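Long-range contact in maleylacetoacetate isomerase (PDB 4IGJ), which probably isomerises maleylacetoacetate with the help of glutathione, as a zeta-class member of the glutathione transferase superfamily: residues 109-123 with 172-186. Numbering follows the deposited sequence. Where two conformers were deposited one is given.
Sequences LLPPDLWGRARVRAL and DGAGRFSHGDAPTLA
The carbonyl oxygen of Ser178 is gripped end-on by two guanidinium nitrogens of Arg119, in the deposited conformer described here: NH1 stands 3.0 Å from Ser178 O and NH2 3.2 Å from it. NH1 also donates to ND1 of His179 at 2.8 Å, lying near the imidazole plane, although the 136° N-H...N angle makes this bond bent. With CG anti to the backbone N (chi1 179°) and the chain extended to NE, Arg119 reaches from helix 114-128 to the loop ahead of helix 185-199. Gly173 CA and Leu123 CD1 flank opposite guanidinium faces; a CB on Gly173 would run into Arg119 CZ, and its phi of 131° also calls for glycine. Val120 CG2 sits over the His179 ring, 3.9 Å from its centroid, in a CH-pi contact, while a water links NE2 to Asp113 OD1. Were His179 an alanine, Val120 CG2 would probably lose its aromatic cover and Arg119 NH1 one of its two acceptors here. Farther along, Leu109 O takes the N-H of Leu185 (2.9 Å), and Leu123 CB meets Ala186 CB at 3.7 Å. Thr184 OG1, the N-cap, accepts from Ala186 N, and Asp187 accepts from Thr184 N, consistent with a capping box in the all-helical GST C-terminal domain.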
ATOM      1  N   LEU A 109      11.000 -10.063  -9.942  1.00 10.22           N
ATOM      2  CA  LEU A 109      11.035  -9.446  -8.618  1.00 10.64           C
ATOM      3  C   LEU A 109       9.934  -9.989  -7.708  1.00  8.49           C
ATOM      4  O   LEU A 109       9.821  -9.574  -6.554  1.00  9.36           O
ATOM      5  CB  LEU A 109      10.983  -7.922  -8.713  1.00 10.75           C
ATOM      6  CG  LEU A 109      12.159  -7.327  -9.495  1.00 11.22           C
ATOM      7  CD1 LEU A 109      12.064  -5.817  -9.613  1.00 13.81           C
ATOM      8  CD2 LEU A 109      13.487  -7.715  -8.856  1.00 16.63           C
ATOM      9  N   LEU A 110       9.133 -10.916  -8.235  1.00  8.16           N
ATOM     10  CA  LEU A 110       8.230 -11.735  -7.421  1.00  9.63           C
ATOM     11  C   LEU A 110       8.548 -13.190  -7.724  1.00 11.43           C
ATOM     12  O   LEU A 110       8.771 -13.541  -8.882  1.00 12.01           O
ATOM     13  CB  LEU A 110       6.758 -11.458  -7.756  1.00  8.79           C
ATOM     14  CG  LEU A 110       6.175 -10.149  -7.215  1.00  7.80           C
ATOM     15  CD1 LEU A 110       4.785  -9.893  -7.784  1.00 11.12           C
ATOM     16  CD2 LEU A 110       6.144 -10.167  -5.701  1.00 11.45           C
ATOM     17  N   PRO A 111       8.575 -14.045  -6.692  1.00  9.85           N
ATOM     18  CA  PRO A 111       8.833 -15.465  -6.957  1.00 11.36           C
ATOM     19  C   PRO A 111       7.651 -16.143  -7.644  1.00 11.72           C
ATOM     20  O   PRO A 111       6.578 -15.558  -7.759  1.00 10.06           O
ATOM     21  CB  PRO A 111       9.078 -16.042  -5.559  1.00 12.76           C
ATOM     22  CG  PRO A 111       8.346 -15.159  -4.647  1.00 10.37           C
ATOM     23  CD  PRO A 111       8.396 -13.771  -5.256  1.00 10.64           C
ATOM     24  N   PRO A 112       7.851 -17.368  -8.142  1.00 10.04           N
ATOM     25  CA  PRO A 112       6.781 -18.048  -8.871  1.00  9.85           C
ATOM     26  C   PRO A 112       5.796 -18.784  -7.972  1.00  9.73           C
ATOM     27  O   PRO A 112       4.690 -19.111  -8.406  1.00 13.12           O
ATOM     28  CB  PRO A 112       7.543 -19.035  -9.762  1.00 11.59           C
ATOM     29  CG  PRO A 112       8.785 -19.321  -8.997  1.00 11.93           C
ATOM     30  CD  PRO A 112       9.160 -18.013  -8.349  1.00 13.02           C
ATOM     31  N   ASP A 113       6.176 -19.037  -6.729  1.00  8.31           N
ATOM     32  CA  ASP A 113       5.271 -19.734  -5.819  1.00  8.99           C
ATOM     33  C   ASP A 113       4.341 -18.748  -5.108  1.00  8.71           C
ATOM     34  O   ASP A 113       4.738 -17.623  -4.762  1.00  8.81           O
ATOM     35  CB  ASP A 113       6.057 -20.584  -4.821  1.00 10.73           C
ATOM     36  CG  ASP A 113       6.849 -19.752  -3.858  1.00 12.69           C
ATOM     37  OD1 ASP A 113       7.887 -19.199  -4.272  1.00 13.91           O
ATOM     38  OD2 ASP A 113       6.422 -19.652  -2.693  1.00 16.07           O
ATOM     39  N   LEU A 114       3.094 -19.153  -4.897  1.00  9.23           N
ATOM     40  CA  LEU A 114       2.083 -18.203  -4.442  1.00  8.78           C
ATOM     41  C   LEU A 114       2.312 -17.737  -3.013  1.00  8.60           C
ATOM     42  O   LEU A 114       2.016 -16.582  -2.684  1.00  8.22           O
ATOM     43  CB  LEU A 114       0.677 -18.787  -4.594  1.00  8.30           C
ATOM     44  CG  LEU A 114       0.262 -19.190  -6.012  1.00  9.03           C
ATOM     45  CD1 LEU A 114      -1.235 -19.427  -6.086  1.00  9.90           C
ATOM     46  CD2 LEU A 114       0.687 -18.152  -7.044  1.00 11.57           C
ATOM     47  N   TRP A 115       2.836 -18.614  -2.158  1.00 10.51           N
ATOM     48  CA  TRP A 115       3.105 -18.224  -0.778  1.00 10.06           C
ATOM     49  C   TRP A 115       4.185 -17.148  -0.731  1.00  9.44           C
ATOM     50  O   TRP A 115       4.058 -16.175   0.009  1.00  9.49           O
ATOM     51  CB  TRP A 115       3.516 -19.430   0.091  1.00  9.31           C
ATOM     52  CG  TRP A 115       2.588 -20.608  -0.010  1.00  9.96           C
ATOM     53  CD1 TRP A 115       2.900 -21.851  -0.491  1.00 14.41           C
ATOM     54  CD2 TRP A 115       1.205 -20.659   0.373  1.00 10.68           C
ATOM     55  NE1 TRP A 115       1.797 -22.669  -0.424  1.00 15.95           N
ATOM     56  CE2 TRP A 115       0.746 -21.965   0.102  1.00 14.29           C
ATOM     57  CE3 TRP A 115       0.317 -19.734   0.930  1.00 12.51           C
ATOM     58  CZ2 TRP A 115      -0.575 -22.366   0.360  1.00 15.11           C
ATOM     59  CZ3 TRP A 115      -1.000 -20.138   1.183  1.00 15.62           C
ATOM     60  CH2 TRP A 115      -1.427 -21.436   0.894  1.00 15.32           C
ATOM     61  N   GLY A 116       5.246 -17.336  -1.512  1.00  8.82           N
ATOM     62  CA  GLY A 116       6.335 -16.382  -1.561  1.00  8.86           C
ATOM     63  C   GLY A 116       5.876 -15.052  -2.113  1.00  9.22           C
ATOM     64  O   GLY A 116       6.332 -14.004  -1.660  1.00  9.48           O
ATOM     65  N   ARG A 117       4.980 -15.086  -3.095  1.00  8.08           N
ATOM     66  CA  ARG A 117       4.428 -13.837  -3.629  1.00  8.14           C
ATOM     67  C   ARG A 117       3.664 -13.055  -2.560  1.00  8.75           C
ATOM     68  O   ARG A 117       3.814 -11.828  -2.446  1.00  8.39           O
ATOM     69  CB  ARG A 117       3.561 -14.115  -4.860  1.00  7.20           C
ATOM     70  CG  ARG A 117       4.371 -14.677  -6.007  1.00  8.85           C
ATOM     71  CD  ARG A 117       3.523 -15.320  -7.092  1.00  8.47           C
ATOM     72  NE  ARG A 117       2.826 -14.331  -7.909  1.00 10.07           N
ATOM     73  CZ  ARG A 117       3.378 -13.682  -8.924  1.00  7.29           C
ATOM     74  NH1 ARG A 117       4.650 -13.889  -9.245  1.00  8.46           N
ATOM     75  NH2 ARG A 117       2.655 -12.817  -9.616  1.00  9.13           N
ATOM     76  N   ALA A 118       2.851 -13.762  -1.776  1.00  7.06           N
ATOM     77  CA  ALA A 118       2.103 -13.142  -0.700  1.00  6.50           C
ATOM     78  C   ALA A 118       3.022 -12.576   0.364  1.00  8.56           C
ATOM     79  O   ALA A 118       2.758 -11.486   0.884  1.00  8.03           O
ATOM     80  CB  ALA A 118       1.123 -14.146  -0.087  1.00  7.27           C
ATOM     81  N   ARG A 119       4.101 -13.284   0.696  0.60  8.31           N
ATOM     82  CA  ARG A 119       5.063 -12.777   1.678  0.60  8.27           C
ATOM     83  C   ARG A 119       5.740 -11.509   1.164  0.60  8.43           C
ATOM     84  O   ARG A 119       5.854 -10.510   1.875  0.60  9.52           O
ATOM     85  CB  ARG A 119       6.119 -13.838   2.018  0.60 12.23           C
ATOM     86  CG  ARG A 119       7.158 -13.368   3.026  0.60 12.85           C
ATOM     87  CD  ARG A 119       8.173 -14.450   3.402  0.60 20.10           C
ATOM     88  NE  ARG A 119       9.141 -13.968   4.393  0.60 18.55           N
ATOM     89  CZ  ARG A 119      10.288 -13.358   4.099  0.60 20.20           C
ATOM     90  NH1 ARG A 119      10.635 -13.141   2.844  0.60 15.50           N
ATOM     91  NH2 ARG A 119      11.094 -12.952   5.067  0.60 22.62           N
ATOM     92  N   VAL A 120       6.195 -11.548  -0.081  1.00  7.83           N
ATOM     93  CA  VAL A 120       6.881 -10.383  -0.644  1.00  7.31           C
ATOM     94  C   VAL A 120       5.959  -9.172  -0.721  1.00  7.36           C
ATOM     95  O   VAL A 120       6.352  -8.057  -0.353  1.00  7.96           O
ATOM     96  CB  VAL A 120       7.469 -10.687  -2.033  1.00  6.68           C
ATOM     97  CG1 VAL A 120       7.965  -9.414  -2.709  1.00  9.91           C
ATOM     98  CG2 VAL A 120       8.615 -11.686  -1.916  1.00  9.24           C
ATOM     99  N   ARG A 121       4.729  -9.391  -1.176  1.00  6.97           N
ATOM    100  CA  ARG A 121       3.783  -8.295  -1.225  1.00  7.68           C
ATOM    101  C   ARG A 121       3.485  -7.747   0.161  1.00  8.30           C
ATOM    102  O   ARG A 121       3.324  -6.536   0.326  1.00  8.04           O
ATOM    103  CB  ARG A 121       2.496  -8.722  -1.933  1.00  7.32           C
ATOM    104  CG  ARG A 121       2.643  -8.899  -3.435  1.00  7.41           C
ATOM    105  CD  ARG A 121       1.294  -9.197  -4.056  1.00  8.04           C
ATOM    106  NE  ARG A 121       1.343  -9.235  -5.520  1.00  6.70           N
ATOM    107  CZ  ARG A 121       1.113 -10.315  -6.264  1.00  7.82           C
ATOM    108  NH1 ARG A 121       0.817 -11.488  -5.706  1.00  9.75           N
ATOM    109  NH2 ARG A 121       1.182 -10.213  -7.584  1.00  9.10           N
ATOM    110  N   ALA A 122       3.414  -8.617   1.160  1.00  7.78           N
ATOM    111  CA  ALA A 122       3.166  -8.155   2.524  1.00  7.02           C
ATOM    112  C   ALA A 122       4.305  -7.278   3.033  1.00  7.38           C
ATOM    113  O   ALA A 122       4.053  -6.252   3.655  1.00  7.96           O
ATOM    114  CB  ALA A 122       2.918  -9.324   3.476  1.00  7.72           C
ATOM    115  N   LEU A 123       5.545  -7.692   2.778  1.00  7.31           N
ATOM    116  CA  LEU A 123       6.706  -6.888   3.171  1.00  8.22           C
ATOM    117  C   LEU A 123       6.653  -5.524   2.499  1.00  8.99           C
ATOM    118  O   LEU A 123       6.880  -4.492   3.140  1.00 10.06           O
ATOM    119  CB  LEU A 123       8.002  -7.615   2.815  1.00 10.25           C
ATOM    120  CG  LEU A 123       8.216  -8.906   3.601  1.00 10.53           C
ATOM    121  CD1 LEU A 123       9.430  -9.656   3.073  1.00 12.83           C
ATOM    122  CD2 LEU A 123       8.403  -8.595   5.064  1.00 15.33           C
ATOM    123  N   ASP A 172      12.131 -14.149   9.258  1.00 44.52           N
ATOM    124  CA  ASP A 172      11.604 -15.452   8.851  1.00 40.91           C
ATOM    125  C   ASP A 172      11.427 -15.513   7.338  1.00 37.97           C
ATOM    126  O   ASP A 172      10.335 -15.260   6.827  1.00 36.60           O
ATOM    127  CB  ASP A 172      10.259 -15.760   9.524  1.00 45.73           C
ATOM    128  CG  ASP A 172       9.616 -17.038   8.986  1.00 49.91           C
ATOM    129  OD1 ASP A 172      10.317 -18.070   8.910  1.00 54.41           O
ATOM    130  OD2 ASP A 172       8.424 -16.997   8.615  1.00 56.63           O
ATOM    131  N   GLY A 173      12.493 -15.843   6.617  1.00 32.68           N
ATOM    132  CA  GLY A 173      12.387 -16.039   5.180  1.00 32.86           C
ATOM    133  C   GLY A 173      13.439 -15.302   4.378  1.00 25.66           C
ATOM    134  O   GLY A 173      13.602 -15.527   3.177  1.00 31.07           O
ATOM    135  N   ALA A 174      14.154 -14.405   5.042  1.00 30.60           N
ATOM    136  CA  ALA A 174      15.261 -13.717   4.403  1.00 26.21           C
ATOM    137  C   ALA A 174      16.467 -14.641   4.269  1.00 28.68           C
ATOM    138  O   ALA A 174      16.795 -15.397   5.186  1.00 35.33           O
ATOM    139  CB  ALA A 174      15.636 -12.486   5.191  1.00 29.53           C
ATOM    140  N   GLY A 175      17.112 -14.582   3.112  1.00 27.34           N
ATOM    141  CA  GLY A 175      18.451 -15.107   2.963  1.00 25.35           C
ATOM    142  C   GLY A 175      19.355 -13.901   3.069  1.00 26.41           C
ATOM    143  O   GLY A 175      19.376 -13.226   4.104  1.00 29.30           O
ATOM    144  N   ARG A 176      20.075 -13.608   1.993  1.00 23.75           N
ATOM    145  CA  ARG A 176      20.887 -12.403   1.922  1.00 26.24           C
ATOM    146  C   ARG A 176      19.998 -11.169   1.750  1.00 22.33           C
ATOM    147  O   ARG A 176      20.392 -10.062   2.114  1.00 25.67           O
ATOM    148  CB  ARG A 176      21.890 -12.518   0.771  1.00 34.89           C
ATOM    149  CG  ARG A 176      22.770 -11.291   0.529  1.00 39.05           C
ATOM    150  CD  ARG A 176      24.020 -11.683  -0.249  1.00 43.32           C
ATOM    151  NE  ARG A 176      24.800 -10.544  -0.726  1.00 37.15           N
ATOM    152  CZ  ARG A 176      25.655  -9.852   0.022  1.00 30.21           C
ATOM    153  NH1 ARG A 176      25.832 -10.160   1.301  1.00 46.27           N
ATOM    154  NH2 ARG A 176      26.328  -8.841  -0.507  1.00 45.05           N
ATOM    155  N   PHE A 177      18.791 -11.368   1.218  1.00 18.72           N
ATOM    156  CA  PHE A 177      17.884 -10.247   0.938  1.00 16.35           C
ATOM    157  C   PHE A 177      16.572 -10.409   1.699  1.00 19.71           C
ATOM    158  O   PHE A 177      16.448 -11.314   2.512  1.00 18.86           O
ATOM    159  CB  PHE A 177      17.649 -10.117  -0.569  1.00 14.67           C
ATOM    160  CG  PHE A 177      18.885  -9.774  -1.336  1.00 16.53           C
ATOM    161  CD1 PHE A 177      19.244  -8.453  -1.538  1.00 16.85           C
ATOM    162  CD2 PHE A 177      19.711 -10.768  -1.837  1.00 19.25           C
ATOM    163  CE1 PHE A 177      20.399  -8.128  -2.238  1.00 17.40           C
ATOM    164  CE2 PHE A 177      20.867 -10.447  -2.547  1.00 18.01           C
ATOM    165  CZ  PHE A 177      21.214  -9.129  -2.739  1.00 15.68           C
ATOM    166  N   SER A 178      15.604  -9.526   1.464  1.00 14.60           N
ATOM    167  CA  SER A 178      14.350  -9.585   2.215  1.00 14.13           C
ATOM    168  C   SER A 178      13.629 -10.920   2.047  1.00 14.35           C
ATOM    169  O   SER A 178      13.040 -11.437   3.001  1.00 18.26           O
ATOM    170  CB  SER A 178      13.411  -8.446   1.821  1.00 12.43           C
ATOM    171  OG  SER A 178      13.951  -7.172   2.145  1.00 15.02           O
ATOM    172  N   HIS A 179      13.674 -11.462   0.834  1.00 14.84           N
ATOM    173  CA  HIS A 179      13.068 -12.759   0.548  1.00 14.84           C
ATOM    174  C   HIS A 179      14.045 -13.596  -0.244  1.00 18.24           C
ATOM    175  O   HIS A 179      14.298 -13.334  -1.420  1.00 19.84           O
ATOM    176  CB  HIS A 179      11.771 -12.600  -0.250  1.00 14.83           C
ATOM    177  CG  HIS A 179      11.056 -13.893  -0.499  1.00 14.91           C
ATOM    178  ND1 HIS A 179      10.243 -14.488   0.437  1.00 20.88           N
ATOM    179  CD2 HIS A 179      11.038 -14.705  -1.584  1.00 14.52           C
ATOM    180  CE1 HIS A 179       9.751 -15.611  -0.055  1.00 16.75           C
ATOM    181  NE2 HIS A 179      10.215 -15.761  -1.286  1.00 17.60           N
ATOM    182  N   GLY A 180      14.600 -14.607   0.411  1.00 18.50           N
ATOM    183  CA  GLY A 180      15.566 -15.473  -0.231  1.00 21.53           C
ATOM    184  C   GLY A 180      16.879 -14.780  -0.537  1.00 17.70           C
ATOM    185  O   GLY A 180      17.295 -13.856   0.167  1.00 18.91           O
ATOM    186  N   ASP A 181      17.520 -15.220  -1.612  1.00 17.71           N
ATOM    187  CA  ASP A 181      18.896 -14.845  -1.883  1.00 17.81           C
ATOM    188  C   ASP A 181      19.055 -13.939  -3.101  1.00 22.39           C
ATOM    189  O   ASP A 181      20.155 -13.789  -3.634  1.00 20.64           O
ATOM    190  CB  ASP A 181      19.746 -16.108  -2.039  1.00 21.23           C
ATOM    191  CG  ASP A 181      19.716 -16.982  -0.799  1.00 32.12           C
ATOM    192  OD1 ASP A 181      19.861 -16.433   0.316  1.00 28.17           O
ATOM    193  OD2 ASP A 181      19.540 -18.212  -0.935  1.00 35.61           O
ATOM    194  N   ALA A 182      17.958 -13.324  -3.532  1.00 18.72           N
ATOM    195  CA  ALA A 182      18.013 -12.371  -4.636  1.00 17.32           C
ATOM    196  C   ALA A 182      17.040 -11.222  -4.381  1.00 15.79           C
ATOM    197  O   ALA A 182      16.084 -11.377  -3.629  1.00 14.51           O
ATOM    198  CB  ALA A 182      17.699 -13.059  -5.948  1.00 22.28           C
ATOM    199  N   PRO A 183      17.298 -10.053  -4.982  1.00 11.66           N
ATOM    200  CA  PRO A 183      16.389  -8.919  -4.778  1.00 11.71           C
ATOM    201  C   PRO A 183      14.970  -9.202  -5.246  1.00 10.39           C
ATOM    202  O   PRO A 183      14.759  -9.894  -6.252  1.00 12.85           O
ATOM    203  CB  PRO A 183      16.989  -7.831  -5.667  1.00 13.74           C
ATOM    204  CG  PRO A 183      18.443  -8.150  -5.712  1.00 18.23           C
ATOM    205  CD  PRO A 183      18.513  -9.662  -5.721  1.00 13.97           C
ATOM    206  N   THR A 184      14.005  -8.668  -4.503  1.00 10.11           N
ATOM    207  CA  THR A 184      12.595  -8.733  -4.874  1.00  9.63           C
ATOM    208  C   THR A 184      11.947  -7.371  -4.664  1.00  8.79           C
ATOM    209  O   THR A 184      12.597  -6.415  -4.229  1.00  9.29           O
ATOM    210  CB  THR A 184      11.813  -9.744  -4.008  1.00  9.21           C
ATOM    211  OG1 THR A 184      11.854  -9.323  -2.640  1.00  9.34           O
ATOM    212  CG2 THR A 184      12.393 -11.156  -4.128  1.00 11.54           C
ATOM    213  N   LEU A 185      10.650  -7.288  -4.942  1.00  7.93           N
ATOM    214  CA  LEU A 185       9.920  -6.061  -4.676  1.00  8.64           C
ATOM    215  C   LEU A 185      10.057  -5.608  -3.222  1.00  9.29           C
ATOM    216  O   LEU A 185      10.024  -4.404  -2.945  1.00  8.91           O
ATOM    217  CB  LEU A 185       8.447  -6.206  -5.061  1.00 10.09           C
ATOM    218  CG  LEU A 185       8.125  -6.335  -6.554  1.00  9.54           C
ATOM    219  CD1 LEU A 185       6.621  -6.271  -6.751  1.00 14.00           C
ATOM    220  CD2 LEU A 185       8.810  -5.232  -7.368  1.00 12.14           C
ATOM    221  N   ALA A 186      10.221  -6.553  -2.297  1.00  8.22           N
ATOM    222  CA  ALA A 186      10.357  -6.193  -0.887  1.00  7.36           C
ATOM    223  C   ALA A 186      11.568  -5.288  -0.636  1.00  8.85           C
ATOM    224  O   ALA A 186      11.479  -4.348   0.152  1.00  9.36           O
ATOM    225  CB  ALA A 186      10.429  -7.443  -0.025  1.00  8.62           C
TER
HETATM  226  O   HOH W   1       9.763 -18.033  -2.835  1.00 19.09           O
HETATM  227  O   HOH W   2       9.871  -3.952   2.733  1.00 16.34           O